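Local coordinates for calcium uptake protein 2, mitochondrial (Homo sapiens, PDB 6LB7) that binds calcium through an EF-hand and, as its name suggests, probably helps to regulate calcium uptake into mitochondria, at residues D221-N226 and K296-D301; F213-E218 and L312-N317; P268-E273 and D303-H308; A233-S238 and S287-D292; E253-A258 and R276-A281. All blocks are in the same frame, centred on the assembly; numbering follows the deposited sequence.

Contact 1 of 5, residues D221-N226 and K296-D301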
# COMPACT_ATOMS: atom_id res chain seq x y z
N ASP B 221 -14.19 -28.49 0.00
CA ASP B 221 -14.67 -29.68 0.70
C ASP B 221 -13.81 -30.01 1.91
O ASP B 221 -14.31 -30.53 2.91
CB ASP B 221 -14.71 -30.89 -0.24
CG ASP B 221 -13.33 -31.47 -0.48
OD1 ASP B 221 -12.62 -30.93 -1.34
OD2 ASP B 221 -12.94 -32.44 0.22
N ILE B 222 -12.51 -29.70 1.84
CA ILE B 222 -11.62 -29.98 2.95
C ILE B 222 -11.91 -29.06 4.13
O ILE B 222 -11.89 -29.49 5.29
CB ILE B 222 -10.16 -29.84 2.49
CG1 ILE B 222 -9.84 -30.89 1.41
CG2 ILE B 222 -9.21 -29.97 3.68
CD1 ILE B 222 -8.44 -30.75 0.82
N TYR B 223 -12.16 -27.77 3.85
CA TYR B 223 -12.54 -26.83 4.90
C TYR B 223 -13.78 -27.32 5.63
O TYR B 223 -13.81 -27.35 6.86
CB TYR B 223 -12.81 -25.44 4.31
CG TYR B 223 -11.69 -24.92 3.44
CD1 TYR B 223 -10.37 -25.29 3.68
CD2 TYR B 223 -11.96 -24.07 2.37
CE1 TYR B 223 -9.34 -24.82 2.87
CE2 TYR B 223 -10.95 -23.59 1.58
CZ TYR B 223 -9.65 -23.97 1.82
OH TYR B 223 -8.66 -23.49 1.00
N TRP B 224 -14.81 -27.68 4.86
CA TRP B 224 -16.09 -28.04 5.46
C TRP B 224 -16.03 -29.38 6.18
O TRP B 224 -16.75 -29.58 7.17
CB TRP B 224 -17.18 -28.05 4.39
CG TRP B 224 -17.69 -26.66 4.13
CD1 TRP B 224 -17.45 -25.90 3.02
CD2 TRP B 224 -18.48 -25.86 5.01
NE1 TRP B 224 -18.06 -24.67 3.16
CE2 TRP B 224 -18.71 -24.63 4.37
CE3 TRP B 224 -19.03 -26.07 6.28
CZ2 TRP B 224 -19.46 -23.61 4.96
CZ3 TRP B 224 -19.78 -25.06 6.86
CH2 TRP B 224 -19.99 -23.86 6.20
N LYS B 225 -15.21 -30.31 5.69
CA LYS B 225 -15.02 -31.54 6.45
C LYS B 225 -14.44 -31.23 7.83
O LYS B 225 -14.88 -31.79 8.84
CB LYS B 225 -14.13 -32.52 5.67
CG LYS B 225 -13.97 -33.87 6.33
CD LYS B 225 -13.19 -34.83 5.44
CE LYS B 225 -12.87 -36.14 6.19
NZ LYS B 225 -14.07 -36.75 6.86
N ASN B 226 -13.48 -30.31 7.89
CA ASN B 226 -12.89 -29.92 9.17
C ASN B 226 -13.91 -29.24 10.07
O ASN B 226 -13.90 -29.43 11.29
CB ASN B 226 -11.69 -29.01 8.96
CG ASN B 226 -10.49 -29.75 8.41
OD1 ASN B 226 -10.39 -30.96 8.55
ND2 ASN B 226 -9.56 -29.03 7.80
N LYS B 296 -8.34 -25.28 13.45
CA LYS B 296 -9.03 -26.52 13.12
C LYS B 296 -9.44 -26.55 11.65
O LYS B 296 -9.40 -27.61 11.01
CB LYS B 296 -10.26 -26.74 14.01
CG LYS B 296 -9.96 -26.92 15.49
CD LYS B 296 -9.54 -28.33 15.83
CE LYS B 296 -9.58 -28.56 17.34
NZ LYS B 296 -10.95 -28.32 17.89
N ILE B 297 -9.84 -25.40 11.09
CA ILE B 297 -10.29 -25.39 9.70
C ILE B 297 -9.11 -25.45 8.73
O ILE B 297 -9.17 -26.13 7.69
CB ILE B 297 -11.15 -24.14 9.41
CG1 ILE B 297 -12.42 -24.11 10.28
CG2 ILE B 297 -11.52 -24.07 7.93
CD1 ILE B 297 -13.18 -22.78 10.16
N PHE B 298 -8.04 -24.70 9.01
CA PHE B 298 -6.97 -24.50 8.04
C PHE B 298 -5.65 -25.17 8.44
O PHE B 298 -4.63 -24.91 7.81
CB PHE B 298 -6.76 -23.01 7.78
CG PHE B 298 -7.97 -22.30 7.19
CD1 PHE B 298 -8.84 -21.59 8.01
CD2 PHE B 298 -8.22 -22.35 5.82
CE1 PHE B 298 -9.95 -20.94 7.48
CE2 PHE B 298 -9.33 -21.70 5.28
CZ PHE B 298 -10.19 -20.99 6.11
N ASP B 299 -5.63 -26.02 9.46
CA ASP B 299 -4.48 -26.91 9.63
C ASP B 299 -4.76 -28.13 8.77
O ASP B 299 -5.47 -29.05 9.16
CB ASP B 299 -4.24 -27.29 11.09
CG ASP B 299 -3.17 -28.39 11.25
OD1 ASP B 299 -2.45 -28.70 10.28
OD2 ASP B 299 -3.02 -28.92 12.37
N LEU B 300 -4.23 -28.09 7.54
CA LEU B 300 -4.56 -29.05 6.51
C LEU B 300 -3.60 -30.24 6.46
O LEU B 300 -3.88 -31.20 5.74
CB LEU B 300 -4.58 -28.37 5.14
CG LEU B 300 -5.59 -27.22 4.96
CD1 LEU B 300 -5.66 -26.79 3.51
CD2 LEU B 300 -6.98 -27.57 5.48
N ASP B 301 -2.48 -30.19 7.20
CA ASP B 301 -1.49 -31.26 7.18
C ASP B 301 -1.49 -32.11 8.44
O ASP B 301 -0.89 -33.18 8.44
CB ASP B 301 -0.08 -30.68 6.98
CG ASP B 301 0.08 -30.02 5.63
OD1 ASP B 301 -0.66 -30.40 4.70
OD2 ASP B 301 0.94 -29.12 5.50
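With CG anti to its carbonyl carbon (chi1 -72°), N226 swings its amide from helix 220-230 onto the last turn of helix 288-298, while Y223, turned the same way one helical turn earlier, lays its ring beside F298 and L300. The amide nitrogen ND2 of N226 donates to the carbonyl oxygen of I297, 2.9 Å away, in a fairly straight bond of 158°. The acceptor lies close to the plane of the amide, but the donor stands well above the plane of the I297 carbonyl. Asparagine suits this spot because carbonyls near the C-terminal end of a helix run short of amide donors within the helix; its other end is also used, N226 OD1 being bonded to K230 NZ. N226 CB also rests on K296 O at 3.4 Å. Apolar side chains complete the contact. F298 CE2 lies over one face of the Y223 ring, 3.9 Å from Y223 CE1, the two planes inclined at 51°. L300 CD1 comes to the edge of that ring, and L300 CD2 reaches I222 CG2 at 3.7 Å. I297 CG2 touches Y223 CB at 4.1 Å. The contact joins helix 220-230 to the end of helix 288-298, where a loop resembling that of an EF-hand begins at D299; V314 of helix 308-320 packs on both rings, and helix 204-211 meets I297 with A208 and F298 with L211.

Contact 2 of 5, residues F213-E218 and L312-N317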
# COMPACT_ATOMS: atom_id res chain seq x y z
N PHE B 213 -18.58 -18.19 3.81
CA PHE B 213 -19.80 -17.91 3.08
C PHE B 213 -19.54 -17.51 1.63
O PHE B 213 -20.35 -17.82 0.75
CB PHE B 213 -20.58 -16.82 3.79
CG PHE B 213 -21.99 -16.65 3.30
CD1 PHE B 213 -22.93 -17.63 3.52
CD2 PHE B 213 -22.36 -15.51 2.62
CE1 PHE B 213 -24.22 -17.48 3.07
CE2 PHE B 213 -23.67 -15.35 2.17
CZ PHE B 213 -24.59 -16.33 2.39
N PHE B 214 -18.43 -16.82 1.35
CA PHE B 214 -18.10 -16.40 -0.01
C PHE B 214 -17.03 -17.27 -0.65
O PHE B 214 -16.40 -16.86 -1.64
CB PHE B 214 -17.68 -14.93 -0.02
CG PHE B 214 -18.80 -13.99 0.31
CD1 PHE B 214 -19.84 -13.78 -0.58
CD2 PHE B 214 -18.84 -13.34 1.54
CE1 PHE B 214 -20.89 -12.92 -0.28
CE2 PHE B 214 -19.88 -12.48 1.86
CZ PHE B 214 -20.92 -12.27 0.95
N THR B 215 -16.81 -18.47 -0.12
CA THR B 215 -15.74 -19.36 -0.56
C THR B 215 -16.34 -20.51 -1.36
O THR B 215 -17.04 -21.36 -0.80
CB THR B 215 -14.96 -19.89 0.63
OG1 THR B 215 -14.25 -18.81 1.25
CG2 THR B 215 -13.97 -20.96 0.17
N ASN B 216 -16.04 -20.56 -2.65
CA ASN B 216 -16.52 -21.58 -3.57
C ASN B 216 -15.36 -22.12 -4.41
O ASN B 216 -15.49 -22.36 -5.61
CB ASN B 216 -17.63 -21.01 -4.46
CG ASN B 216 -18.42 -22.08 -5.18
OD1 ASN B 216 -18.72 -23.14 -4.63
ND2 ASN B 216 -18.77 -21.80 -6.43
N THR B 217 -14.21 -22.30 -3.79
CA THR B 217 -13.00 -22.69 -4.48
C THR B 217 -12.78 -24.20 -4.38
O THR B 217 -13.48 -24.91 -3.65
CB THR B 217 -11.81 -21.92 -3.91
OG1 THR B 217 -11.77 -22.13 -2.50
CG2 THR B 217 -12.00 -20.44 -4.16
N GLU B 218 -11.78 -24.70 -5.12
CA GLU B 218 -11.64 -26.14 -5.34
C GLU B 218 -11.35 -26.92 -4.06
O GLU B 218 -11.64 -28.11 -3.99
CB GLU B 218 -10.53 -26.41 -6.36
CG GLU B 218 -9.14 -26.01 -5.91
CD GLU B 218 -8.86 -24.50 -6.02
OE1 GLU B 218 -9.77 -23.70 -6.41
OE2 GLU B 218 -7.71 -24.12 -5.73
N LEU B 312 -5.57 -17.05 4.01
CA LEU B 312 -5.56 -15.74 3.37
C LEU B 312 -6.48 -15.69 2.16
O LEU B 312 -7.14 -14.67 1.91
CB LEU B 312 -4.12 -15.39 2.99
CG LEU B 312 -3.88 -13.94 2.62
CD1 LEU B 312 -4.12 -13.05 3.84
CD2 LEU B 312 -2.47 -13.79 2.08
N GLY B 313 -6.55 -16.77 1.39
CA GLY B 313 -7.48 -16.81 0.28
C GLY B 313 -8.93 -16.67 0.71
O GLY B 313 -9.69 -15.90 0.12
N VAL B 314 -9.33 -17.41 1.75
CA VAL B 314 -10.71 -17.31 2.25
C VAL B 314 -10.98 -15.92 2.81
O VAL B 314 -12.06 -15.36 2.62
CB VAL B 314 -10.97 -18.42 3.30
CG1 VAL B 314 -12.30 -18.19 4.04
CG2 VAL B 314 -10.95 -19.81 2.64
N LEU B 315 -10.01 -15.35 3.52
CA LEU B 315 -10.14 -13.99 4.03
C LEU B 315 -10.36 -13.01 2.89
O LEU B 315 -11.18 -12.09 3.00
CB LEU B 315 -8.90 -13.59 4.83
CG LEU B 315 -8.73 -14.25 6.20
CD1 LEU B 315 -7.56 -13.63 6.93
CD2 LEU B 315 -10.01 -14.09 6.99
N LYS B 316 -9.62 -13.19 1.79
CA LYS B 316 -9.83 -12.34 0.63
C LYS B 316 -11.18 -12.60 -0.02
O LYS B 316 -11.80 -11.66 -0.51
CB LYS B 316 -8.68 -12.53 -0.37
CG LYS B 316 -7.38 -11.82 0.07
CD LYS B 316 -6.27 -11.96 -0.96
CE LYS B 316 -5.26 -13.05 -0.57
NZ LYS B 316 -4.88 -13.97 -1.69
N ASN B 317 -11.68 -13.84 -0.01
CA ASN B 317 -13.07 -14.06 -0.40
C ASN B 317 -14.01 -13.19 0.46
O ASN B 317 -14.92 -12.55 -0.06
CB ASN B 317 -13.49 -15.53 -0.26
CG ASN B 317 -12.67 -16.50 -1.14
OD1 ASN B 317 -12.48 -17.66 -0.76
ND2 ASN B 317 -12.21 -16.04 -2.30
O HOH W 1 -10.47 -19.54 -1.33
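The extended backbone at T215 passes alongside the helix of 312-317, closest where the CA atoms of F214 and N317 stand 5.6 Å apart. The T215 hydroxyl, held beside its own backbone nitrogen (chi1 -67°), donates from OG1 to N317 OD1 at 2.9 Å, tilted slightly from the plane of the amide carbonyl. A water gives that oxygen a second proton from 2.8 Å and also bonds T217 OG1, so the asparagine oxygen serves two donors and links two threonines. Threonine fits because its methyl has a use as well: T215 CG2 packs on V314 CG2 at 4.1 Å. N317 CB sits against F214 O at 3.5 Å. A valine in place of T215 would probably leave N317 OD1 without its hydroxyl donor and its amide freer to turn. This is loop-on-helix packing: the connector between helices 204-211 and 220-230 lies against helix 308-320, the last of a probable EF-hand pair, whose L315 packs on F245 and F248 of helix 239-249 and on L252 of helix 252-264.

Contact 3 of 5, residues P268-E273 and D303-H308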
# COMPACT_ATOMS: atom_id res chain seq x y z
N PRO B 268 7.49 -22.57 10.09
CA PRO B 268 6.07 -22.94 10.05
C PRO B 268 5.26 -21.99 10.91
O PRO B 268 5.70 -21.54 11.97
CB PRO B 268 6.06 -24.37 10.60
CG PRO B 268 7.47 -24.85 10.48
CD PRO B 268 8.33 -23.64 10.67
N VAL B 269 4.05 -21.69 10.45
CA VAL B 269 3.16 -20.76 11.14
C VAL B 269 2.34 -21.59 12.12
O VAL B 269 1.25 -22.09 11.80
CB VAL B 269 2.29 -19.98 10.16
CG1 VAL B 269 1.43 -18.99 10.93
CG2 VAL B 269 3.16 -19.28 9.18
N ARG B 270 2.87 -21.76 13.32
CA ARG B 270 2.08 -22.33 14.39
C ARG B 270 1.38 -21.21 15.13
O ARG B 270 1.46 -20.03 14.77
CB ARG B 270 2.94 -23.16 15.34
CG ARG B 270 3.40 -24.46 14.77
CD ARG B 270 4.20 -25.23 15.79
NE ARG B 270 5.35 -25.84 15.14
CZ ARG B 270 5.30 -26.94 14.40
NH1 ARG B 270 4.15 -27.58 14.22
NH2 ARG B 270 6.41 -27.40 13.83
N LEU B 271 0.74 -21.58 16.22
CA LEU B 271 -0.13 -20.62 16.87
C LEU B 271 0.66 -19.41 17.37
O LEU B 271 0.23 -18.27 17.20
CB LEU B 271 -0.91 -21.32 17.97
CG LEU B 271 -1.93 -20.67 18.80
CD1 LEU B 271 -1.29 -19.79 19.65
CD2 LEU B 271 -2.96 -19.93 18.02
N ALA B 272 1.88 -19.62 17.90
CA ALA B 272 2.70 -18.49 18.34
C ALA B 272 3.08 -17.56 17.19
O ALA B 272 3.14 -16.34 17.36
CB ALA B 272 3.96 -18.99 19.05
N GLU B 273 3.37 -18.12 16.01
CA GLU B 273 3.67 -17.27 14.86
C GLU B 273 2.43 -16.49 14.44
O GLU B 273 2.49 -15.28 14.17
CB GLU B 273 4.18 -18.09 13.68
CG GLU B 273 5.63 -18.56 13.83
CD GLU B 273 5.77 -19.64 14.87
OE1 GLU B 273 6.81 -19.64 15.56
OE2 GLU B 273 4.84 -20.47 15.00
N ASP B 303 -0.14 -31.30 11.37
CA ASP B 303 1.01 -31.05 12.23
C ASP B 303 0.89 -29.74 12.99
O ASP B 303 1.91 -29.19 13.42
CB ASP B 303 2.29 -31.07 11.40
CG ASP B 303 3.49 -31.51 12.22
OD1 ASP B 303 3.29 -32.23 13.22
OD2 ASP B 303 4.63 -31.12 11.88
N GLU B 304 -0.33 -29.22 13.14
CA GLU B 304 -0.58 -27.98 13.88
C GLU B 304 0.15 -26.78 13.29
O GLU B 304 0.48 -25.83 14.01
CB GLU B 304 -0.23 -28.15 15.36
CG GLU B 304 -1.12 -29.15 16.08
CD GLU B 304 -0.69 -29.36 17.50
OE1 GLU B 304 0.53 -29.46 17.74
OE2 GLU B 304 -1.58 -29.41 18.38
N CYS B 305 0.42 -26.81 11.98
CA CYS B 305 0.84 -25.62 11.24
C CYS B 305 -0.31 -25.14 10.37
O CYS B 305 -1.07 -25.94 9.81
CB CYS B 305 2.08 -25.91 10.39
SG CYS B 305 3.49 -26.47 11.38
N LEU B 306 -0.44 -23.82 10.25
CA LEU B 306 -1.55 -23.24 9.51
C LEU B 306 -1.23 -23.21 8.02
O LEU B 306 -0.15 -22.76 7.63
CB LEU B 306 -1.85 -21.83 10.02
CG LEU B 306 -3.21 -21.28 9.59
CD1 LEU B 306 -4.31 -21.95 10.38
CD2 LEU B 306 -3.29 -19.78 9.74
N SER B 307 -2.15 -23.69 7.20
CA SER B 307 -2.05 -23.48 5.76
C SER B 307 -2.44 -22.03 5.49
O SER B 307 -3.59 -21.70 5.19
CB SER B 307 -2.92 -24.48 5.00
OG SER B 307 -2.66 -25.80 5.45
N HIS B 308 -1.47 -21.14 5.66
CA HIS B 308 -1.80 -19.73 5.77
C HIS B 308 -2.16 -19.13 4.42
O HIS B 308 -2.92 -18.15 4.37
CB HIS B 308 -0.65 -18.96 6.41
CG HIS B 308 0.68 -19.21 5.77
ND1 HIS B 308 1.10 -18.53 4.65
CD2 HIS B 308 1.68 -20.06 6.10
CE1 HIS B 308 2.30 -18.96 4.31
NE2 HIS B 308 2.68 -19.89 5.17
O HOH W 2 2.72 -23.19 7.95
O HOH W 3 -0.05 -24.42 16.61
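Backbone bonding joins V269 and L306: L306 N donates to V269 O at 2.9 Å and 167°, and the CA of C305 also approaches that oxygen. The return link is made by a water, which accepts from V269 N at 3.2 Å and donates to L306 O. A second water ties L271 N to E304 O. Among polar side chains, R270, its chain bent at chi3, brings its guanidinium to the acidic loop, with D303 O at its edge, 2.9 Å from NH1, and C305 SG over one face. A long arginine suits a place near the D303 carboxylate, though beyond salt-bridge distance. Within its own segment, the backbone N of R270, at the N-cap of helix 271-282, donates to E273 OE2 at 2.9 Å, as in one half of a capping box; R267 holds the other carboxylate oxygen. Apolar contacts flank the backbone link: P268 CB meets C305 SG at 3.4 Å, and V269 CG2 touches H308 CD2 at 3.5 Å, M259 lying against both residues. Such a short antiparallel link between loops is typical of paired EF-hands; the loop from D299 has the acidic pattern, although the calcium seen in this structure sits at D109-E120.

Contact 4 of 5, residues A233-S238 and S287-D292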
# COMPACT_ATOMS: atom_id res chain seq x y z
N ALA B 233 -17.86 -28.49 20.35
CA ALA B 233 -18.88 -27.61 20.90
C ALA B 233 -18.29 -26.79 22.06
O ALA B 233 -18.90 -26.67 23.12
CB ALA B 233 -20.09 -28.41 21.35
N GLY B 234 -17.10 -26.22 21.84
CA GLY B 234 -16.36 -25.53 22.88
C GLY B 234 -16.95 -24.21 23.32
O GLY B 234 -18.17 -24.09 23.48
N GLU B 235 -16.10 -23.20 23.53
CA GLU B 235 -16.55 -21.89 23.97
C GLU B 235 -17.11 -21.11 22.78
O GLU B 235 -16.37 -20.74 21.86
CB GLU B 235 -15.41 -21.13 24.63
CG GLU B 235 -15.55 -19.62 24.64
CD GLU B 235 -16.47 -19.12 25.75
OE1 GLU B 235 -16.97 -17.98 25.62
OE2 GLU B 235 -16.68 -19.86 26.73
N SER B 236 -18.41 -20.84 22.80
CA SER B 236 -19.05 -20.08 21.75
C SER B 236 -18.50 -18.65 21.72
O SER B 236 -17.90 -18.16 22.69
CB SER B 236 -20.55 -20.09 21.95
OG SER B 236 -20.87 -19.49 23.19
N ILE B 237 -18.69 -17.97 20.59
CA ILE B 237 -18.03 -16.71 20.29
C ILE B 237 -18.99 -15.56 20.57
O ILE B 237 -20.15 -15.58 20.12
CB ILE B 237 -17.57 -16.69 18.82
CG1 ILE B 237 -16.43 -17.70 18.62
CG2 ILE B 237 -17.18 -15.28 18.39
CD1 ILE B 237 -16.55 -18.50 17.34
N SER B 238 -18.51 -14.55 21.29
CA SER B 238 -19.32 -13.37 21.58
C SER B 238 -19.29 -12.38 20.42
O SER B 238 -18.42 -12.41 19.54
CB SER B 238 -18.82 -12.67 22.85
OG SER B 238 -17.58 -12.01 22.62
N SER B 287 -9.37 -13.85 20.30
CA SER B 287 -9.75 -14.79 21.35
C SER B 287 -9.45 -16.24 20.96
O SER B 287 -9.42 -16.60 19.78
CB SER B 287 -11.23 -14.66 21.67
OG SER B 287 -12.01 -14.92 20.50
N ASN B 288 -9.28 -17.08 22.00
CA ASN B 288 -8.84 -18.46 21.83
C ASN B 288 -9.85 -19.30 21.06
O ASN B 288 -9.47 -20.16 20.28
CB ASN B 288 -8.60 -19.09 23.20
CG ASN B 288 -7.40 -18.51 23.90
OD1 ASN B 288 -6.37 -18.25 23.28
ND2 ASN B 288 -7.52 -18.30 25.21
N ASN B 289 -11.15 -19.11 21.32
CA ASN B 289 -12.13 -19.87 20.55
C ASN B 289 -12.01 -19.58 19.05
O ASN B 289 -12.17 -20.49 18.22
CB ASN B 289 -13.57 -19.59 21.06
CG ASN B 289 -13.89 -18.09 21.21
OD1 ASN B 289 -13.16 -17.21 20.74
ND2 ASN B 289 -15.01 -17.81 21.88
N ILE B 290 -11.68 -18.34 18.68
CA ILE B 290 -11.53 -18.00 17.26
C ILE B 290 -10.20 -18.52 16.72
O ILE B 290 -10.15 -19.11 15.63
CB ILE B 290 -11.69 -16.49 17.04
CG1 ILE B 290 -13.18 -16.10 17.06
CG2 ILE B 290 -11.12 -16.08 15.66
CD1 ILE B 290 -13.43 -14.64 17.00
N LEU B 291 -9.11 -18.31 17.46
CA LEU B 291 -7.83 -18.90 17.06
C LEU B 291 -7.96 -20.40 16.86
O LEU B 291 -7.47 -20.96 15.88
CB LEU B 291 -6.74 -18.62 18.10
CG LEU B 291 -6.27 -17.19 18.32
CD1 LEU B 291 -5.38 -17.11 19.54
CD2 LEU B 291 -5.54 -16.66 17.10
N ASP B 292 -8.64 -21.06 17.80
CA ASP B 292 -8.81 -22.51 17.70
C ASP B 292 -9.62 -22.89 16.47
O ASP B 292 -9.31 -23.88 15.80
CB ASP B 292 -9.49 -23.05 18.96
CG ASP B 292 -9.68 -24.55 18.92
OD1 ASP B 292 -10.84 -25.01 18.85
OD2 ASP B 292 -8.66 -25.28 18.95
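The N289 amide carries the contact: I237 CG1 lies over one face of it, 3.6 Å from N289 CG, while its edges are taken by oxygen partners. The contact joins the first turn of helix 288-298 to the loop of the probably EF-hand-like helix-loop-helix formed by helices 220-230 and 239-249. N289 ND2 donates to E235 O at 3.2 Å and 144°, the acceptor near the amide plane but the donor well above that of the E235 carbonyl; E241 OE1 is a further acceptor for ND2. With CG between its backbone nitrogen and carbonyl carbon (chi1 49°), N289 also turns OD1 back to its own helix, asparagine offering donor and acceptor together. A leucine in place of N289 would probably leave E235 O and S287 OG without their amide mates. I237 and I290 cross at about a right angle, CG1 to CG1 at 3.9 Å. At the OD1 end of the amide, S287 OG donates to N289 OD1 in its carbonyl plane, at 2.6 Å.

Contact 5 of 5, residues E253-A258 and R276-A281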
# COMPACT_ATOMS: atom_id res chain seq x y z
N GLU B 253 -3.28 -6.61 4.58
CA GLU B 253 -2.07 -6.26 3.85
C GLU B 253 -0.83 -6.55 4.69
O GLU B 253 0.08 -7.26 4.26
CB GLU B 253 -2.11 -4.79 3.43
CG GLU B 253 -0.86 -4.31 2.70
CD GLU B 253 -0.84 -2.81 2.46
OE1 GLU B 253 -1.58 -2.06 3.16
OE2 GLU B 253 -0.09 -2.37 1.57
N ASP B 254 -0.80 -6.00 5.91
CA ASP B 254 0.31 -6.25 6.81
C ASP B 254 0.35 -7.71 7.25
O ASP B 254 1.43 -8.28 7.44
CB ASP B 254 0.21 -5.33 8.02
CG ASP B 254 0.48 -3.87 7.66
OD1 ASP B 254 0.83 -3.61 6.49
OD2 ASP B 254 0.36 -2.99 8.54
N PHE B 255 -0.82 -8.34 7.41
CA PHE B 255 -0.82 -9.74 7.82
C PHE B 255 -0.20 -10.63 6.75
O PHE B 255 0.54 -11.56 7.07
CB PHE B 255 -2.25 -10.20 8.15
CG PHE B 255 -2.31 -11.64 8.56
CD1 PHE B 255 -2.70 -12.62 7.66
CD2 PHE B 255 -1.95 -12.03 9.86
CE1 PHE B 255 -2.75 -13.96 8.03
CE2 PHE B 255 -2.01 -13.36 10.25
CZ PHE B 255 -2.40 -14.33 9.32
N ALA B 256 -0.50 -10.36 5.48
CA ALA B 256 0.07 -11.17 4.40
C ALA B 256 1.58 -10.98 4.29
O ALA B 256 2.32 -11.93 3.99
CB ALA B 256 -0.61 -10.85 3.07
N ILE B 257 2.07 -9.75 4.51
CA ILE B 257 3.51 -9.51 4.53
C ILE B 257 4.16 -10.30 5.66
O ILE B 257 5.22 -10.89 5.48
CB ILE B 257 3.80 -8.00 4.67
CG1 ILE B 257 3.49 -7.25 3.37
CG2 ILE B 257 5.26 -7.78 5.09
CD1 ILE B 257 3.23 -5.75 3.56
N ALA B 258 3.54 -10.31 6.84
CA ALA B 258 4.09 -11.09 7.93
C ALA B 258 4.08 -12.58 7.60
O ALA B 258 5.08 -13.27 7.82
CB ALA B 258 3.30 -10.81 9.22
N ARG B 276 1.79 -13.59 16.79
CA ARG B 276 2.64 -12.41 16.65
C ARG B 276 2.36 -11.67 15.34
O ARG B 276 2.26 -10.44 15.31
CB ARG B 276 4.12 -12.83 16.73
CG ARG B 276 5.12 -11.72 16.68
CD ARG B 276 5.65 -11.34 18.00
NE ARG B 276 6.75 -10.61 17.93
CZ ARG B 276 7.86 -11.07 17.95
NH1 ARG B 276 8.05 -12.28 18.06
NH2 ARG B 276 8.80 -10.33 17.87
N ALA B 277 2.05 -12.36 14.25
CA ALA B 277 1.63 -11.66 13.03
C ALA B 277 0.34 -10.87 13.24
O ALA B 277 0.17 -9.78 12.67
CB ALA B 277 1.44 -12.66 11.91
N VAL B 278 -0.60 -11.44 14.00
CA VAL B 278 -1.84 -10.72 14.30
C VAL B 278 -1.52 -9.45 15.06
O VAL B 278 -2.01 -8.36 14.73
CB VAL B 278 -2.82 -11.62 15.08
CG1 VAL B 278 -3.88 -10.77 15.75
CG2 VAL B 278 -3.46 -12.65 14.16
N LYS B 279 -0.67 -9.56 16.09
CA LYS B 279 -0.33 -8.40 16.91
C LYS B 279 0.42 -7.34 16.09
O LYS B 279 0.16 -6.14 16.23
CB LYS B 279 0.51 -8.84 18.11
CG LYS B 279 1.08 -7.72 18.96
CD LYS B 279 0.04 -7.18 19.93
CE LYS B 279 0.69 -6.40 21.07
NZ LYS B 279 -0.32 -5.90 22.04
N VAL B 280 1.35 -7.76 15.24
CA VAL B 280 2.07 -6.79 14.44
C VAL B 280 1.14 -6.10 13.43
O VAL B 280 1.20 -4.88 13.24
CB VAL B 280 3.28 -7.47 13.77
CG1 VAL B 280 3.95 -6.54 12.77
CG2 VAL B 280 4.26 -7.93 14.84
N ALA B 281 0.25 -6.85 12.76
CA ALA B 281 -0.69 -6.30 11.75
C ALA B 281 -1.74 -5.43 12.41
O ALA B 281 -2.16 -4.44 11.87
CB ALA B 281 -1.36 -7.42 11.02
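Helices 252-264 and 271-282, joined by a short loop, form a helix-loop-helix hairpin consistent with a degenerate EF-hand, and F255, A258, A277 and A281 fill the seam between them. The segment axes approach to 8.6 Å and run roughly antiparallel, at 140° between their N-to-C directions. Alanine allows this, because a single methyl lets the helices draw together without colliding. A258 CB meets A277 CB at 3.8 Å, methyl to methyl. One turn away, A281 CB lies 3.8 Å from the backbone nitrogen of F255 and touches F255 CB too, while D254 CB packs against A281 CB at 4.0 Å. The one large group is F255: CG lies anti to the backbone N (chi1 179°), which carries the ring across to the partner helix. There F255 CE2 comes to 3.9 Å from A277 CB and 4.2 Å from V278 CG2. Edge-to-face contacts with F248 and F274 hold that ring further, and F311 and L312 of helix 308-320 also touch it. At the outer margin, the D254 carboxylate pairs with a basic side chain on the chain of another protein, and the R276 guanidinium with an acidic side chain of that same chain. The seam itself is therefore apolar and held by close shape fit, its charges turned outward to the partner chain.

Overall arrangement
From the N terminus, the chain opens contact 2 first, at 213-218, and closes it last, at 312-317, spanning the other four. Contact 1 starts at 221-226 and closes at 296-301; inside it contact 4 joins 233-238 to 287-292, and innermost of these three contact 5 pairs 253-258 with 276-281. Contact 3, from 268-273 to 303-308, crosses contacts 1, 4 and 5. Helix 288-298 is shared by contacts 1 and 4, helix 271-282 by contacts 3 and 5. Between contacts, F298 O probably accepts a hydrogen bond from S307 N, L312 packs on A256 and L271 on L291, tying together the helices from 220-230 to 308-320 of the C-terminal EF-hand-like lobe.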